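Local structure of PKS_KS domain-containing protein (Photorhabdus luminescens subsp. laumondii, 6SMO) at residues 332-336 with 337-341. The protein probably acts as a beta-ketoacyl-acyl-carrier-protein synthase of the thiolase-like superfamily, joining acyl units during chain elongation. Sequence-based numbering, arbitrary orientation.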
loop_
_atom_site.group_PDB
_atom_site.type_symbol
_atom_site.label_atom_id
_atom_site.label_comp_id
_atom_site.label_asym_id
_atom_site.label_seq_id
_atom_site.Cartn_x
_atom_site.Cartn_y
_atom_site.Cartn_z
ATOM N N HIS B 332 -4.148 -2.746 17.325
ATOM C CA HIS B 332 -4.852 -2.191 16.144
ATOM C C HIS B 332 -6.290 -1.857 16.539
ATOM O O HIS B 332 -6.706 -0.733 16.261
ATOM C CB HIS B 332 -4.775 -3.227 15.020
ATOM C CG HIS B 332 -5.417 -2.822 13.744
ATOM N ND1 HIS B 332 -4.791 -2.022 12.840
ATOM C CD2 HIS B 332 -6.613 -3.125 13.216
ATOM C CE1 HIS B 332 -5.579 -1.832 11.811
ATOM N NE2 HIS B 332 -6.699 -2.496 12.018
ATOM N N GLY B 333 -6.980 -2.797 17.197
ATOM C CA GLY B 333 -8.328 -2.599 17.772
ATOM C C GLY B 333 -9.358 -1.938 16.875
ATOM O O GLY B 333 -9.863 -0.898 17.290
ATOM N N SER B 334 -9.647 -2.478 15.692
ATOM C CA SER B 334 -10.642 -1.863 14.768
ATOM C C SER B 334 -12.091 -1.920 15.288
ATOM O O SER B 334 -12.919 -1.139 14.802
ATOM C CB SER B 334 -10.518 -2.396 13.372
ATOM O OG SER B 334 -10.583 -3.804 13.360
ATOM N N SER B 335 -12.396 -2.861 16.178
ATOM C CA SER B 335 -13.753 -3.084 16.750
ATOM C C SER B 335 -14.617 -3.883 15.765
ATOM O O SER B 335 -15.850 -3.699 15.775
ATOM C CB SER B 335 -14.414 -1.783 17.148
ATOM O OG SER B 335 -15.620 -2.024 17.859
ATOM N N THR B 336 -13.991 -4.737 14.947
ATOM C CA THR B 336 -14.661 -5.803 14.154
ATOM C C THR B 336 -14.594 -7.105 14.958
ATOM O O THR B 336 -13.734 -7.194 15.857
ATOM C CB THR B 336 -14.024 -5.975 12.769
ATOM O OG1 THR B 336 -12.661 -6.363 12.947
ATOM C CG2 THR B 336 -14.093 -4.722 11.922
ATOM N N ALA B 337 -15.462 -8.069 14.641
ATOM C CA ALA B 337 -15.574 -9.373 15.339
ATOM C C ALA B 337 -14.272 -10.172 15.187
ATOM O O ALA B 337 -13.865 -10.819 16.172
ATOM C CB ALA B 337 -16.759 -10.143 14.806
ATOM N N GLN B 338 -13.637 -10.107 14.010
ATOM C CA GLN B 338 -12.523 -11.008 13.601
ATOM C C GLN B 338 -11.158 -10.423 13.995
ATOM O O GLN B 338 -10.248 -11.228 14.279
ATOM C CB GLN B 338 -12.581 -11.269 12.094
ATOM C CG GLN B 338 -13.827 -12.031 11.661
ATOM C CD GLN B 338 -13.754 -12.489 10.224
ATOM O OE1 GLN B 338 -14.550 -12.082 9.381
ATOM N NE2 GLN B 338 -12.789 -13.344 9.933
ATOM N N ASN B 339 -11.009 -9.094 14.003
ATOM C CA ASN B 339 -9.714 -8.405 14.265
ATOM C C ASN B 339 -9.340 -8.518 15.749
ATOM O O ASN B 339 -8.175 -8.853 16.036
ATOM C CB ASN B 339 -9.744 -6.930 13.856
ATOM C CG ASN B 339 -8.437 -6.219 14.138
ATOM O OD1 ASN B 339 -8.335 -5.462 15.102
ATOM N ND2 ASN B 339 -7.429 -6.468 13.319
ATOM N N ASP B 340 -10.283 -8.223 16.648
ATOM C CA ASP B 340 -10.035 -8.090 18.110
ATOM C C ASP B 340 -9.722 -9.463 18.716
ATOM O O ASP B 340 -8.867 -9.519 19.622
ATOM C CB ASP B 340 -11.219 -7.422 18.813
ATOM C CG ASP B 340 -11.459 -5.981 18.391
ATOM O OD1 ASP B 340 -10.800 -5.526 17.432
ATOM O OD2 ASP B 340 -12.304 -5.324 19.027
ATOM N N ILE B 341 -10.394 -10.521 18.247
ATOM C CA ILE B 341 -10.143 -11.931 18.677
ATOM C C ILE B 341 -8.774 -12.374 18.140
ATOM O O ILE B 341 -8.057 -13.083 18.876
ATOM C CB ILE B 341 -11.288 -12.875 18.243
ATOM C CG1 ILE B 341 -11.169 -14.248 18.913
ATOM C CG2 ILE B 341 -11.377 -12.999 16.727
ATOM C CD1 ILE B 341 -12.443 -15.066 18.882
#
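D340 and T336 tie the loop 332-336 to the helix that follows it. The carboxylate of D340 reaches back so that OD1 accepts a weak hydrogen bond from S335 N at 3.3 Å (N-H...O angle 153°), while OD2 accepts from F251 N; an aspartate suits the place because its two oxygens can serve two backbone amides. T336 is the N-cap of helix 337-350: with chi1 at 62°, OG1 sits between its own backbone N and carbonyl carbon, from where it accepts a weak bond from N339 N at 3.4 Å. A short hydroxyl side chain thus stands in for the carbonyl missing ahead of the first turn. S334 OG lies 3.3 Å from T336 OG1, a weak hydrogen bond. In the thiolase-like fold of ketosynthases, this loop follows strand 326-330 and begins with H332 of an HGSST sequence, which probably corresponds to the family's HGTGT motif; H332, whose ring meets that of H369, is with H369 and C191 of the ligand pocket consistent with a Cys-His-His active site. G333 turns with positive phi, which favours glycine, and its N donates to E343. Farther out, N339, on the first turn of the helix, points back toward the loop: CB packs against the T336 and S334 hydroxyls, and CG, anti to the backbone N, carries the flat, compact amide across to CD2 of H332, the planes 62° apart.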